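Local coordinates for protein alpha-Amylase (Thermotoga maritima, PDB 2B5D) that is named an alpha-amylase and belongs to glycosyl hydrolase family 57, whose members are built round a beta/alpha-barrel-like domain, at residues V167-Y170 against E171-K175; I226-P229 against S230-A234; L379-A382 against S383-I386. All blocks are in the same frame, centred on the assembly; numbering follows the deposited sequence. Where two conformers were deposited one is given.

Interactions 1, 2 and 3 are local motifs in series along the chain. Interaction 1 is the last turns of helix 156-174. Interaction 2 is a beta hairpin, and interaction 3 is the start of helix 382-388. Interactions 2 and 3 are the close pair, with centres about 15 Å apart. They touch directly, F233 CD1 packing 3.7 Å from I386 CG2. Interaction 1 stands apart, its centre about 23 Å from that of interaction 2 and about 21 Å from that of interaction 3. Its nearest atoms are about 9 Å from interaction 3. One mixed sheet relates them: parallel strands 137-142, 180-182, 203-206 and 233-236 join interactions 1 and 2; strand 377-379, before interaction 3, pairs with 3-11.

Interaction 1. Residues V167-Y170 against E171-K175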
loop_
_atom_site.group_PDB
_atom_site.type_symbol
_atom_site.label_atom_id
_atom_site.label_comp_id
_atom_site.label_asym_id
_atom_site.label_seq_id
_atom_site.Cartn_x
_atom_site.Cartn_y
_atom_site.Cartn_z
ATOM N N VAL A 167 33.866 -16.002 -12.708
ATOM C CA VAL A 167 35.299 -16.231 -12.959
ATOM C C VAL A 167 35.749 -15.492 -14.211
ATOM O O VAL A 167 36.718 -14.718 -14.170
ATOM C CB VAL A 167 35.632 -17.778 -13.010
ATOM C CG1 VAL A 167 37.017 -18.022 -13.531
ATOM C CG2 VAL A 167 35.429 -18.435 -11.563
ATOM N N LYS A 168 35.019 -15.694 -15.314
ATOM C CA LYS A 168 35.315 -15.004 -16.574
ATOM C C LYS A 168 35.172 -13.503 -16.453
ATOM O O LYS A 168 36.015 -12.740 -16.990
ATOM C CB LYS A 168 34.434 -15.519 -17.695
ATOM C CG LYS A 168 34.801 -16.908 -18.206
ATOM C CD LYS A 168 34.217 -17.145 -19.606
ATOM C CE LYS A 168 34.118 -18.658 -19.943
ATOM N NZ LYS A 168 35.320 -19.451 -19.487
ATOM N N ASN A 169 34.139 -13.055 -15.730
ATOM C CA ASN A 169 33.976 -11.618 -15.523
ATOM C C ASN A 169 35.143 -10.949 -14.788
ATOM O O ASN A 169 35.602 -9.855 -15.164
ATOM C CB ASN A 169 32.635 -11.268 -14.874
ATOM C CG ASN A 169 32.375 -9.796 -14.916
ATOM O OD1 ASN A 169 32.023 -9.268 -15.969
ATOM N ND2 ASN A 169 32.628 -9.101 -13.799
ATOM N N TYR A 170 35.621 -11.619 -13.750
ATOM C CA TYR A 170 36.830 -11.214 -13.087
ATOM C C TYR A 170 38.035 -11.166 -14.028
ATOM O O TYR A 170 38.806 -10.172 -14.016
ATOM C CB TYR A 170 37.092 -12.138 -11.880
ATOM C CG TYR A 170 38.322 -11.846 -11.051
ATOM C CD1 TYR A 170 38.216 -11.304 -9.759
ATOM C CD2 TYR A 170 39.603 -12.152 -11.533
ATOM C CE1 TYR A 170 39.344 -11.086 -8.982
ATOM C CE2 TYR A 170 40.750 -11.923 -10.764
ATOM C CZ TYR A 170 40.612 -11.404 -9.481
ATOM O OH TYR A 170 41.741 -11.186 -8.726
ATOM N N GLU A 171 38.239 -12.240 -14.796
ATOM C CA GLU A 171 39.330 -12.262 -15.782
ATOM C C GLU A 171 39.318 -11.039 -16.698
ATOM O O GLU A 171 40.364 -10.407 -16.903
ATOM C CB GLU A 171 39.277 -13.517 -16.646
ATOM C CG GLU A 171 39.471 -14.834 -15.899
ATOM C CD GLU A 171 39.736 -15.981 -16.863
ATOM O OE1 GLU A 171 40.893 -16.044 -17.373
ATOM O OE2 GLU A 171 38.802 -16.807 -17.119
ATOM N N LYS A 172 38.134 -10.730 -17.247
ATOM C CA LYS A 172 37.911 -9.575 -18.117
ATOM C C LYS A 172 38.369 -8.258 -17.492
ATOM O O LYS A 172 39.097 -7.498 -18.106
ATOM C CB LYS A 172 36.440 -9.495 -18.517
ATOM C CG LYS A 172 36.066 -8.221 -19.331
ATOM C CD LYS A 172 34.563 -8.100 -19.521
ATOM C CE LYS A 172 33.926 -7.306 -18.379
ATOM N NZ LYS A 172 32.447 -7.127 -18.641
ATOM N N HIS A 173 37.964 -7.995 -16.255
ATOM C CA HIS A 173 38.367 -6.753 -15.608
ATOM C C HIS A 173 39.761 -6.792 -15.046
ATOM O O HIS A 173 40.441 -5.771 -15.022
ATOM C CB HIS A 173 37.423 -6.395 -14.453
ATOM C CG HIS A 173 36.032 -6.052 -14.877
ATOM N ND1 HIS A 173 34.941 -6.821 -14.528
ATOM C CD2 HIS A 173 35.546 -5.014 -15.597
ATOM C CE1 HIS A 173 33.841 -6.273 -15.011
ATOM N NE2 HIS A 173 34.182 -5.183 -15.678
ATOM N N MET A 174 40.172 -7.940 -14.511
ATOM C CA MET A 174 41.407 -7.962 -13.755
ATOM C C MET A 174 42.594 -8.410 -14.596
ATOM O O MET A 174 43.742 -8.194 -14.209
ATOM C CB MET A 174 41.255 -8.816 -12.490
ATOM C CG MET A 174 40.263 -8.259 -11.464
ATOM S SD MET A 174 40.790 -6.773 -10.581
ATOM C CE MET A 174 40.146 -5.443 -11.591
ATOM N N LYS A 175 42.326 -9.004 -15.755
ATOM C CA LYS A 175 43.399 -9.516 -16.625
ATOM C C LYS A 175 44.230 -10.625 -15.938
ATOM O O LYS A 175 45.440 -10.724 -16.162
ATOM C CB LYS A 175 44.333 -8.383 -17.132
ATOM C CG LYS A 175 43.659 -7.076 -17.510
ATOM C CD LYS A 175 42.808 -7.250 -18.760
ATOM C CE LYS A 175 42.048 -5.972 -19.099
ATOM N NZ LYS A 175 40.873 -6.285 -20.012
#
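Y170 and M174 form a Met-aromatic contact one turn apart at the C-terminal end of helix 156-174. This helix is the crossover of the beta-alpha-beta unit made with strands 137-142 and 180-182. The Y170 side chain leaves with CG opposite the backbone N (chi1 -179°), which sets the ring beside its own carbonyl, on the side of M174. M174 CG lies over the middle of one ring face, 3.6 Å from the ring centroid, a CH-pi contact. M174 SD stands further off above the face, 5.0 Å from that centroid. The phenol end is held outside the helix, where Y170 OH bonds to I139 O and Q132.

Four i to i+4 backbone bonds join the segments. E171 N to V167 O is 3.0 Å and M174 N to Y170 O is 2.7 Å; K172 N to K168 O and H173 N to N169 O are the other two.

K172 NZ makes salt bridges to E63 and E517. E171 OE2 comes 4.1 Å from K168 CG, but K168 NZ remains 5.0 Å from E171 OE2.

K175 leaves the helix with positive phi (62°). Its NZ turns back to K172 O at 2.9 Å, nearly along the C=O axis.

Interaction 2. Residues I226-P229 against S230-A234; sequences IMTP and SGVFA
T228 and V232 are bonded twice across the end of a beta hairpin. T228 N gives a nearly straight 2.6 Å hydrogen bond to V232 O. In return V232 N donates to T228 OG1 at 2.9 Å. The T228 hydroxyl lies between its N and carbonyl carbon (chi1 57°), where it shares a 3.0 Å hydrogen bond with S230 OG. It ties the turn to V232, just before the returning strand.

T228 to G231 is a type I turn, closed by G231 N to T228 O at 2.8 Å. G231 has positive phi (87°), and with V232 it forms a G1 beta bulge opposite T228. Next to the bulge M227 and F233 are an antiparallel non-hydrogen-bonded pair. Beyond them I226 and A234 are a hydrogen-bonded pair, with both N-to-O bonds 3.0 Å long.

In the conformer given, M227 CG lies over one face of the F233 ring, a CH-pi contact 4.2 Å from its centroid; SD stands obliquely at 5.2 Å. M227 has two conformers, so both are doubtful.

The I226 and A234 side chains share the other face. Strand 203-206 runs parallel alongside strand 233-236, and helix 192-198 packs against T228, S230 and V232.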
loop_
_atom_site.group_PDB
_atom_site.type_symbol
_atom_site.label_atom_id
_atom_site.label_comp_id
_atom_site.label_asym_id
_atom_site.label_seq_id
_atom_site.Cartn_x
_atom_site.Cartn_y
_atom_site.Cartn_z
ATOM N N ILE A 226 41.484 -25.950 5.584
ATOM C CA ILE A 226 41.555 -27.358 5.265
ATOM C C ILE A 226 41.649 -27.395 3.760
ATOM O O ILE A 226 41.490 -26.364 3.117
ATOM C CB ILE A 226 40.298 -28.127 5.724
ATOM C CG1 ILE A 226 39.072 -27.648 4.915
ATOM C CG2 ILE A 226 40.204 -28.105 7.262
ATOM C CD1 ILE A 226 37.844 -28.463 5.099
ATOM N N MET A 227 41.904 -28.575 3.207
ATOM C CA MET A 227 41.904 -28.781 1.737
ATOM C C MET A 227 40.826 -29.806 1.490
ATOM O O MET A 227 40.773 -30.789 2.231
ATOM C CB MET A 227 43.232 -29.335 1.293
ATOM C CG MET A 227 43.419 -29.224 -0.242
ATOM S SD MET A 227 44.675 -30.437 -0.764
ATOM C CE MET A 227 45.894 -29.265 -1.355
ATOM N N THR A 228 39.885 -29.540 0.575
ATOM C CA THR A 228 38.901 -30.621 0.236
ATOM C C THR A 228 39.561 -31.812 -0.493
ATOM O O THR A 228 40.631 -31.635 -1.101
ATOM C CB THR A 228 37.825 -30.118 -0.681
ATOM O OG1 THR A 228 38.465 -29.582 -1.862
ATOM C CG2 THR A 228 37.016 -29.040 0.089
ATOM N N PRO A 229 38.941 -33.006 -0.434
ATOM C CA PRO A 229 39.587 -34.049 -1.268
ATOM C C PRO A 229 39.979 -33.633 -2.706
ATOM O O PRO A 229 40.989 -34.153 -3.196
ATOM C CB PRO A 229 38.574 -35.200 -1.305
ATOM C CG PRO A 229 37.802 -35.089 0.027
ATOM C CD PRO A 229 37.778 -33.521 0.322
ATOM N N SER A 230 39.230 -32.686 -3.318
ATOM C CA SER A 230 39.367 -32.172 -4.687
ATOM C C SER A 230 40.521 -31.202 -4.872
ATOM O O SER A 230 40.785 -30.733 -6.021
ATOM C CB SER A 230 38.068 -31.462 -5.105
ATOM O OG SER A 230 37.148 -31.197 -3.993
ATOM N N GLY A 231 41.178 -30.879 -3.742
ATOM C CA GLY A 231 42.316 -29.915 -3.668
ATOM C C GLY A 231 41.978 -28.451 -3.493
ATOM O O GLY A 231 42.847 -27.520 -3.680
ATOM N N VAL A 232 40.716 -28.209 -3.169
ATOM C CA VAL A 232 40.278 -26.797 -2.971
ATOM C C VAL A 232 40.418 -26.446 -1.463
ATOM O O VAL A 232 39.960 -27.193 -0.584
ATOM C CB VAL A 232 38.843 -26.462 -3.605
ATOM C CG1 VAL A 232 38.567 -24.975 -3.518
ATOM C CG2 VAL A 232 38.775 -26.858 -5.091
ATOM N N PHE A 233 41.130 -25.382 -1.189
ATOM C CA PHE A 233 41.313 -24.899 0.199
ATOM C C PHE A 233 40.072 -24.120 0.728
ATOM O O PHE A 233 39.550 -23.262 0.014
ATOM C CB PHE A 233 42.531 -23.982 0.247
ATOM C CG PHE A 233 43.830 -24.695 0.120
ATOM C CD1 PHE A 233 44.578 -24.618 -1.063
ATOM C CD2 PHE A 233 44.340 -25.442 1.199
ATOM C CE1 PHE A 233 45.853 -25.268 -1.164
ATOM C CE2 PHE A 233 45.580 -26.119 1.089
ATOM C CZ PHE A 233 46.328 -26.026 -0.108
ATOM N N ALA A 234 39.573 -24.464 1.918
ATOM C CA ALA A 234 38.512 -23.706 2.578
ATOM C C ALA A 234 39.033 -23.014 3.886
ATOM O O ALA A 234 39.673 -23.661 4.710
ATOM C CB ALA A 234 37.349 -24.625 2.911
#

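Interaction 3. Residues L379-A382 against S383-I386; sequences LVTA and SEVI
T381 is the N-cap of helix 382-388 and E384 sits in its first turn. The chain arrives extended from strand 377-379 through V380 and bends into the helix at A382. Helical bonding then starts: I386 N reaches A382 O at 3.2 Å, while the V385 N to T381 O bond is weak at 3.3 Å.

The E384 side chain, extended beyond CG, reaches back to the N-cap residue. Its OE1 accepts T381 N at 2.9 Å (159° at the hydrogen), and the N-H arrives from above the carboxylate plane rather than within it. This is the side-chain-to-backbone bond by which the third helical residue completes a capping box; T381 OG1 stands 3.2 Å from E384 N. The T381 hydroxyl faces the helix because it lies between the backbone N and carbonyl carbon (chi1 73°). The second carboxylate oxygen, E384 OE2, forms a salt bridge with R52, so the group is gripped at both oxygens.

On the apolar side, V380 and V385 cross at about a right angle. V380 CG2 to V385 CG1 is tight at 3.5 Å, and V385 has a nearly eclipsed chi1, so its exact placing is doubtful.

The contact is largely buried. The side chains of V380 and A382 pack against strand 3-11, to which V380 is also backbone-bonded through I5, and A382 N bonds to T54 OG1. V385 and I386 pack against F235 of strand 233-236.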
loop_
_atom_site.group_PDB
_atom_site.type_symbol
_atom_site.label_atom_id
_atom_site.label_comp_id
_atom_site.label_asym_id
_atom_site.label_seq_id
_atom_site.Cartn_x
_atom_site.Cartn_y
_atom_site.Cartn_z
ATOM N N LEU A 379 50.041 -9.713 9.399
ATOM C CA LEU A 379 48.950 -9.676 8.429
ATOM C C LEU A 379 49.336 -10.622 7.298
ATOM O O LEU A 379 50.470 -10.593 6.867
ATOM C CB LEU A 379 48.750 -8.288 7.852
ATOM C CG LEU A 379 48.398 -7.123 8.790
ATOM C CD1 LEU A 379 48.315 -5.803 7.984
ATOM C CD2 LEU A 379 47.116 -7.364 9.553
ATOM N N VAL A 380 48.387 -11.453 6.850
ATOM C CA VAL A 380 48.534 -12.313 5.660
ATOM C C VAL A 380 47.347 -12.114 4.715
ATOM O O VAL A 380 46.273 -11.695 5.146
ATOM C CB VAL A 380 48.635 -13.836 6.052
ATOM C CG1 VAL A 380 49.826 -14.086 6.983
ATOM C CG2 VAL A 380 47.332 -14.367 6.707
ATOM N N THR A 381 47.535 -12.373 3.424
ATOM C CA THR A 381 46.382 -12.485 2.516
ATOM C C THR A 381 46.113 -13.974 2.418
ATOM O O THR A 381 46.941 -14.775 2.824
ATOM C CB THR A 381 46.666 -11.942 1.115
ATOM O OG1 THR A 381 47.529 -12.865 0.446
ATOM C CG2 THR A 381 47.285 -10.566 1.175
ATOM N N ALA A 382 44.987 -14.357 1.847
ATOM C CA ALA A 382 44.621 -15.756 1.798
ATOM C C ALA A 382 45.485 -16.554 0.791
ATOM O O ALA A 382 45.732 -17.743 0.971
ATOM C CB ALA A 382 43.174 -15.879 1.481
ATOM N N SER A 383 45.928 -15.899 -0.275
ATOM C CA SER A 383 46.750 -16.584 -1.253
ATOM C C SER A 383 48.182 -16.779 -0.694
ATOM O O SER A 383 48.797 -17.798 -0.970
ATOM C CB SER A 383 46.781 -15.802 -2.542
ATOM O OG SER A 383 47.117 -14.471 -2.211
ATOM N N GLU A 384 48.689 -15.843 0.122
ATOM C CA GLU A 384 49.939 -16.093 0.868
ATOM C C GLU A 384 49.857 -17.342 1.720
ATOM O O GLU A 384 50.792 -18.142 1.755
ATOM C CB GLU A 384 50.299 -14.946 1.781
ATOM C CG GLU A 384 51.029 -13.830 1.107
ATOM C CD GLU A 384 51.106 -12.607 1.991
ATOM O OE1 GLU A 384 50.421 -12.603 3.050
ATOM O OE2 GLU A 384 51.844 -11.647 1.632
ATOM N N VAL A 385 48.753 -17.525 2.428
ATOM C CA VAL A 385 48.689 -18.714 3.241
ATOM C C VAL A 385 48.614 -20.040 2.489
ATOM O O VAL A 385 49.241 -20.998 2.911
ATOM C CB VAL A 385 47.809 -18.600 4.557
ATOM C CG1 VAL A 385 47.189 -17.211 4.747
ATOM C CG2 VAL A 385 46.859 -19.800 4.769
ATOM N N ILE A 386 47.901 -20.099 1.369
ATOM C CA ILE A 386 47.815 -21.370 0.617
ATOM C C ILE A 386 49.147 -21.701 -0.056
ATOM O O ILE A 386 49.448 -22.867 -0.211
ATOM C CB ILE A 386 46.631 -21.447 -0.392
ATOM C CG1 ILE A 386 46.851 -20.538 -1.602
ATOM C CG2 ILE A 386 45.282 -21.241 0.327
ATOM C CD1 ILE A 386 45.841 -20.792 -2.761
#